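Local structure of prolyl endopeptidase (Myxococcus xanthus, 2BKL) at residues Ala51-Arg56 with Tyr668-Gln673; Phe242-Arg247 with Tyr275-Trp280. The protein probably cleaves oligopeptides on the carboxyl side of proline, and to a lesser extent alanine, as a serine peptidase of family S9A. All blocks are in the same frame, centred on the assembly; numbering follows the deposited sequence.

Interaction 1 of 2, residues Ala51-Arg56 with Tyr668-Gln673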
loop_
_atom_site.group_PDB
_atom_site.type_symbol
_atom_site.label_atom_id
_atom_site.label_comp_id
_atom_site.label_asym_id
_atom_site.label_seq_id
_atom_site.Cartn_x
_atom_site.Cartn_y
_atom_site.Cartn_z
ATOM N N ALA A 51 -13.611 -13.580 -21.919
ATOM C CA ALA A 51 -13.066 -14.728 -22.653
ATOM C C ALA A 51 -13.116 -14.548 -24.174
ATOM O O ALA A 51 -12.368 -15.215 -24.898
ATOM C CB ALA A 51 -13.810 -16.021 -22.224
ATOM N N LYS A 52 -13.966 -13.632 -24.628
ATOM C CA LYS A 52 -14.146 -13.312 -26.052
ATOM C C LYS A 52 -13.223 -12.185 -26.511
ATOM O O LYS A 52 -13.164 -11.896 -27.706
ATOM C CB LYS A 52 -15.591 -12.853 -26.325
ATOM C CG LYS A 52 -16.692 -13.733 -25.747
ATOM C CD LYS A 52 -17.946 -13.702 -26.623
ATOM C CE LYS A 52 -17.858 -14.711 -27.796
ATOM N NZ LYS A 52 -17.873 -14.084 -29.159
ATOM N N PHE A 53 -12.552 -11.515 -25.574
ATOM C CA PHE A 53 -11.726 -10.327 -25.880
ATOM C C PHE A 53 -10.447 -10.777 -26.549
ATOM O O PHE A 53 -10.109 -11.953 -26.465
ATOM C CB PHE A 53 -11.407 -9.490 -24.618
ATOM C CG PHE A 53 -12.594 -8.783 -24.018
ATOM C CD1 PHE A 53 -13.755 -8.538 -24.752
ATOM C CD2 PHE A 53 -12.538 -8.350 -22.697
ATOM C CE1 PHE A 53 -14.846 -7.884 -24.153
ATOM C CE2 PHE A 53 -13.611 -7.703 -22.108
ATOM C CZ PHE A 53 -14.761 -7.467 -22.837
ATOM N N PRO A 54 -9.767 -9.868 -27.260
ATOM C CA PRO A 54 -8.658 -10.274 -28.132
ATOM C C PRO A 54 -7.309 -10.421 -27.431
ATOM O O PRO A 54 -7.039 -9.771 -26.411
ATOM C CB PRO A 54 -8.609 -9.149 -29.179
ATOM C CG PRO A 54 -9.103 -7.939 -28.464
ATOM C CD PRO A 54 -10.017 -8.417 -27.355
ATOM N N GLY A 55 -6.477 -11.294 -28.000
ATOM C CA GLY A 55 -5.071 -11.390 -27.647
ATOM C C GLY A 55 -4.749 -12.289 -26.468
ATOM O O GLY A 55 -3.618 -12.264 -25.984
ATOM N N ARG A 56 -5.711 -13.095 -26.019
ATOM C CA ARG A 56 -5.609 -13.712 -24.679
ATOM C C ARG A 56 -4.551 -14.800 -24.590
ATOM O O ARG A 56 -3.831 -14.875 -23.596
ATOM C CB ARG A 56 -6.961 -14.247 -24.205
ATOM C CG ARG A 56 -7.956 -13.153 -23.850
ATOM C CD ARG A 56 -9.348 -13.702 -23.562
ATOM N NE ARG A 56 -9.330 -14.538 -22.361
ATOM C CZ ARG A 56 -9.425 -14.074 -21.108
ATOM N NH1 ARG A 56 -9.558 -12.789 -20.846
ATOM N NH2 ARG A 56 -9.360 -14.932 -20.091
ATOM N N TYR A 668 -5.863 -6.586 -19.556
ATOM C CA TYR A 668 -5.311 -6.054 -20.797
ATOM C C TYR A 668 -6.151 -6.471 -21.999
ATOM O O TYR A 668 -6.285 -5.686 -22.946
ATOM C CB TYR A 668 -3.782 -6.323 -20.943
ATOM C CG TYR A 668 -2.996 -5.403 -20.006
ATOM C CD1 TYR A 668 -2.789 -4.079 -20.345
ATOM C CD2 TYR A 668 -2.477 -5.856 -18.792
ATOM C CE1 TYR A 668 -2.105 -3.205 -19.491
ATOM C CE2 TYR A 668 -1.764 -4.988 -17.931
ATOM C CZ TYR A 668 -1.590 -3.655 -18.302
ATOM O OH TYR A 668 -0.928 -2.743 -17.484
ATOM N N SER A 669 -6.790 -7.644 -21.964
ATOM C CA SER A 669 -7.712 -8.000 -23.034
ATOM C C SER A 669 -8.983 -7.111 -23.039
ATOM O O SER A 669 -9.443 -6.736 -24.106
ATOM C CB SER A 669 -7.989 -9.506 -23.072
ATOM O OG SER A 669 -8.824 -9.945 -22.019
ATOM N N PHE A 670 -9.493 -6.714 -21.869
ATOM C CA PHE A 670 -10.551 -5.711 -21.745
ATOM C C PHE A 670 -10.120 -4.412 -22.428
ATOM O O PHE A 670 -10.841 -3.841 -23.234
ATOM C CB PHE A 670 -10.871 -5.481 -20.254
ATOM C CG PHE A 670 -11.691 -4.246 -19.969
ATOM C CD1 PHE A 670 -13.075 -4.218 -20.190
ATOM C CD2 PHE A 670 -11.094 -3.122 -19.442
ATOM C CE1 PHE A 670 -13.834 -3.075 -19.895
ATOM C CE2 PHE A 670 -11.813 -2.009 -19.157
ATOM C CZ PHE A 670 -13.198 -1.976 -19.386
ATOM N N LEU A 671 -8.920 -3.953 -22.108
ATOM C CA LEU A 671 -8.421 -2.714 -22.682
ATOM C C LEU A 671 -8.285 -2.808 -24.197
ATOM O O LEU A 671 -8.668 -1.863 -24.922
ATOM C CB LEU A 671 -7.098 -2.284 -22.028
ATOM C CG LEU A 671 -7.212 -1.865 -20.554
ATOM C CD1 LEU A 671 -5.858 -1.435 -20.030
ATOM C CD2 LEU A 671 -8.231 -0.741 -20.365
ATOM N N PHE A 672 -7.718 -3.917 -24.678
ATOM C CA PHE A 672 -7.511 -4.084 -26.114
ATOM C C PHE A 672 -8.852 -4.032 -26.809
ATOM O O PHE A 672 -8.953 -3.485 -27.895
ATOM C CB PHE A 672 -6.851 -5.434 -26.425
ATOM C CG PHE A 672 -5.392 -5.511 -26.121
ATOM C CD1 PHE A 672 -4.614 -4.375 -25.954
ATOM C CD2 PHE A 672 -4.777 -6.744 -26.056
ATOM C CE1 PHE A 672 -3.241 -4.488 -25.698
ATOM C CE2 PHE A 672 -3.420 -6.852 -25.783
ATOM C CZ PHE A 672 -2.661 -5.713 -25.617
ATOM N N GLN A 673 -9.885 -4.630 -26.211
ATOM C CA GLN A 673 -11.229 -4.617 -26.800
ATOM C C GLN A 673 -11.798 -3.215 -26.839
ATOM O O GLN A 673 -12.186 -2.703 -27.893
ATOM C CB GLN A 673 -12.175 -5.536 -26.023
ATOM C CG GLN A 673 -13.631 -5.468 -26.472
ATOM C CD GLN A 673 -13.871 -6.025 -27.847
ATOM O OE1 GLN A 673 -14.713 -5.492 -28.591
ATOM N NE2 GLN A 673 -13.169 -7.092 -28.201
#

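Interaction 2 of 2, residues Phe242-Arg247 with Tyr275-Trp280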
loop_
_atom_site.group_PDB
_atom_site.type_symbol
_atom_site.label_atom_id
_atom_site.label_comp_id
_atom_site.label_asym_id
_atom_site.label_seq_id
_atom_site.Cartn_x
_atom_site.Cartn_y
_atom_site.Cartn_z
ATOM N N PHE A 242 8.432 2.176 23.026
ATOM C CA PHE A 242 7.613 3.253 22.475
ATOM C C PHE A 242 6.215 2.750 22.090
ATOM O O PHE A 242 6.057 1.630 21.580
ATOM C CB PHE A 242 8.268 3.824 21.215
ATOM C CG PHE A 242 9.588 4.445 21.468
ATOM C CD1 PHE A 242 9.666 5.715 21.985
ATOM C CD2 PHE A 242 10.742 3.748 21.209
ATOM C CE1 PHE A 242 10.907 6.291 22.255
ATOM C CE2 PHE A 242 11.971 4.288 21.484
ATOM C CZ PHE A 242 12.049 5.564 22.016
ATOM N N VAL A 243 5.225 3.591 22.341
ATOM C CA VAL A 243 3.866 3.372 21.881
ATOM C C VAL A 243 3.409 4.623 21.158
ATOM O O VAL A 243 3.485 5.745 21.676
ATOM C CB VAL A 243 2.932 3.012 23.026
ATOM C CG1 VAL A 243 1.470 3.000 22.561
ATOM C CG2 VAL A 243 3.301 1.637 23.612
ATOM N N TYR A 244 2.922 4.405 19.943
ATOM C CA TYR A 244 2.382 5.443 19.080
ATOM C C TYR A 244 0.863 5.374 19.048
ATOM O O TYR A 244 0.307 4.288 18.933
ATOM C CB TYR A 244 2.902 5.237 17.664
ATOM C CG TYR A 244 4.403 5.355 17.458
ATOM C CD1 TYR A 244 4.976 6.566 17.158
ATOM C CD2 TYR A 244 5.208 4.244 17.500
ATOM C CE1 TYR A 244 6.320 6.679 16.935
ATOM C CE2 TYR A 244 6.577 4.352 17.287
ATOM C CZ TYR A 244 7.114 5.564 17.003
ATOM O OH TYR A 244 8.471 5.690 16.773
ATOM N N ILE A 245 0.195 6.516 19.181
ATOM C CA ILE A 245 -1.220 6.638 18.849
ATOM C C ILE A 245 -1.273 7.404 17.532
ATOM O O ILE A 245 -0.959 8.605 17.496
ATOM C CB ILE A 245 -2.012 7.344 19.970
ATOM C CG1 ILE A 245 -1.894 6.558 21.294
ATOM C CG2 ILE A 245 -3.461 7.496 19.525
ATOM C CD1 ILE A 245 -2.550 7.240 22.460
ATOM N N LEU A 246 -1.604 6.693 16.463
ATOM C CA LEU A 246 -1.598 7.235 15.117
ATOM C C LEU A 246 -3.007 7.744 14.792
ATOM O O LEU A 246 -3.966 6.983 14.828
ATOM C CB LEU A 246 -1.192 6.166 14.107
ATOM C CG LEU A 246 0.160 5.490 14.382
ATOM C CD1 LEU A 246 0.449 4.385 13.343
ATOM C CD2 LEU A 246 1.280 6.520 14.354
ATOM N N ARG A 247 -3.151 9.040 14.543
ATOM C CA ARG A 247 -4.410 9.612 14.096
ATOM C C ARG A 247 -4.343 9.778 12.581
ATOM O O ARG A 247 -3.945 10.823 12.052
ATOM C CB ARG A 247 -4.698 10.919 14.812
ATOM C CG ARG A 247 -5.128 10.667 16.249
ATOM C CD ARG A 247 -5.584 11.924 16.971
ATOM N NE ARG A 247 -4.425 12.760 17.148
ATOM C CZ ARG A 247 -3.527 12.556 18.096
ATOM N NH1 ARG A 247 -3.698 11.553 18.955
ATOM N NH2 ARG A 247 -2.452 13.342 18.166
ATOM N N TYR A 275 5.476 12.275 14.267
ATOM C CA TYR A 275 6.757 12.026 14.906
ATOM C C TYR A 275 7.058 10.537 14.877
ATOM O O TYR A 275 6.243 9.738 15.336
ATOM C CB TYR A 275 6.764 12.482 16.363
ATOM C CG TYR A 275 6.354 13.891 16.568
ATOM C CD1 TYR A 275 5.006 14.253 16.587
ATOM C CD2 TYR A 275 7.306 14.885 16.789
ATOM C CE1 TYR A 275 4.627 15.595 16.789
ATOM C CE2 TYR A 275 6.937 16.210 16.984
ATOM C CZ TYR A 275 5.589 16.561 16.976
ATOM O OH TYR A 275 5.207 17.875 17.170
ATOM N N GLU A 276 8.234 10.166 14.382
ATOM C CA GLU A 276 8.728 8.789 14.399
ATOM C C GLU A 276 10.058 8.795 15.124
ATOM O O GLU A 276 10.899 9.654 14.871
ATOM C CB GLU A 276 8.921 8.304 12.970
ATOM C CG GLU A 276 9.414 6.876 12.849
ATOM C CD GLU A 276 9.782 6.508 11.428
ATOM O OE1 GLU A 276 9.169 7.034 10.475
ATOM O OE2 GLU A 276 10.697 5.683 11.250
ATOM N N VAL A 277 10.265 7.842 16.029
ATOM C CA VAL A 277 11.428 7.849 16.898
ATOM C C VAL A 277 12.237 6.559 16.791
ATOM O O VAL A 277 11.672 5.445 16.723
ATOM C CB VAL A 277 11.027 8.027 18.379
ATOM C CG1 VAL A 277 12.267 8.234 19.238
ATOM C CG2 VAL A 277 10.056 9.136 18.523
ATOM N N HIS A 278 13.556 6.706 16.738
ATOM C CA HIS A 278 14.485 5.582 16.853
ATOM C C HIS A 278 15.479 5.893 17.948
ATOM O O HIS A 278 15.986 6.993 18.011
ATOM C CB HIS A 278 15.169 5.354 15.507
ATOM C CG HIS A 278 14.214 4.901 14.446
ATOM N ND1 HIS A 278 13.585 3.673 14.493
ATOM C CD2 HIS A 278 13.731 5.534 13.351
ATOM C CE1 HIS A 278 12.761 3.565 13.463
ATOM N NE2 HIS A 278 12.841 4.676 12.749
ATOM N N ALA A 279 15.703 4.935 18.838
ATOM C CA ALA A 279 16.661 5.084 19.930
ATOM C C ALA A 279 17.921 4.266 19.687
ATOM O O ALA A 279 17.849 3.111 19.300
ATOM C CB ALA A 279 16.044 4.660 21.217
ATOM N N TRP A 280 19.060 4.879 19.928
ATOM C CA TRP A 280 20.344 4.195 19.812
ATOM C C TRP A 280 21.297 4.837 20.798
ATOM O O TRP A 280 21.430 6.037 20.842
ATOM C CB TRP A 280 20.874 4.298 18.361
ATOM C CG TRP A 280 22.185 3.596 18.163
ATOM C CD1 TRP A 280 23.366 4.161 17.837
ATOM C CD2 TRP A 280 22.439 2.186 18.315
ATOM N NE1 TRP A 280 24.348 3.197 17.755
ATOM C CE2 TRP A 280 23.808 1.981 18.068
ATOM C CE3 TRP A 280 21.649 1.072 18.632
ATOM C CZ2 TRP A 280 24.398 0.722 18.143
ATOM C CZ3 TRP A 280 22.252 -0.183 18.706
ATOM C CH2 TRP A 280 23.596 -0.340 18.438
HETATM O O HOH W 1 9.450 3.537 15.477
#

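Interaction 1 of 2, residues Ala51-Arg56 with Tyr668-Gln673
The link between two N-terminal helices, 33-51 and 56-67, packs here on the C-terminal helix 657-674 of the alpha/beta-hydrolase domain. F53 has the largest share of the contact. Its ring lies along one turn of the helix, with CD2 3.4 Å from F670 CA. Q673 covers one face of this ring: its CB makes a CH-pi contact, 4.0 Å from the F53 ring centroid. With CG anti to the backbone N (chi1 174°), the Q673 chain runs over the F53 ring, and CG lies 3.5 Å from F53 CD1. The bend at chi2 then brings Q673 NE2 to P54 CD at 3.5 Å. F53 and F670 point the same way, side by side, and F53 CE2 meets the edge of the F670 ring. P54 CG rests on F672 CB at 3.9 Å. P54 O lies in the plane of the F672 ring, at its edge; it is buried without a polar partner. R56 NH1 donates to S669 OG at 3.2 Å, on a bent path (137°). The same NH1 forms a salt bridge with D666, and S669 OG also bonds to V665 O. The contact is typical of a prolyl oligopeptidase, where the N-terminal helices join the C-terminal part of the chain to build the catalytic domain.

Interaction 2 of 2, residues Phe242-Arg247 with Tyr275-Trp280
Y244 meets the strand 275-280 end-on, with its hydroxyl against the backbone. V277 N donates to Y244 OH at 2.9 Å and nearly straight, 164°. The donor lies near the plane of the Y244 ring, at its edge. Y275 O is also at this edge, 3.5 Å from Y244 CE1. With CG anti to the carbonyl carbon (chi1 -63°), the Y244 ring reaches across to the facing strand and sets its hydroxyl at the backbone. A water hydrogen-bonds to Y244 OH at 2.7 Å and may also donate a longer bond to V277 O. The two strands run antiparallel, at 171°, but their axes are 9.2 Å apart. They belong to two successive four-stranded blades of the beta-propeller, and side chains fill the space between the sheets. Were Y244 an alanine, V277 N would probably lose its acceptor and a gap would be likely to open between the blades. F242 and V277 cross at about a right angle. F242 CE1 touches V277 CG1 at 3.8 Å, while A279 CB sits at the ring edge, 4.1 Å from F242 CE2. F284, on the next strand of the second blade, meets F242 edge-to-face. Beside the contact, H278 NE2 donates to E276 OE2 at 2.8 Å, using the anti lone pair of the carboxylate.

In the fold
The two contacts lie on opposite sides of the chain's centre, their centres about 48 Å apart, and share no element. Interaction 1 is partly buried and joins distant parts of the sequence: an N-terminal loop and the C-terminal helix of the hydrolase domain. Interaction 2 is more buried and joins neighbouring blades within the propeller. Along the chain it is nested inside the long loop closed by interaction 1. Both rest on aromatic side chains. At 51-56 with 668-673 the polar part is an arginine shared by a serine and an aspartate. At 242-247 with 275-280 it is a tyrosine hydroxyl that takes up a backbone N-H and a water.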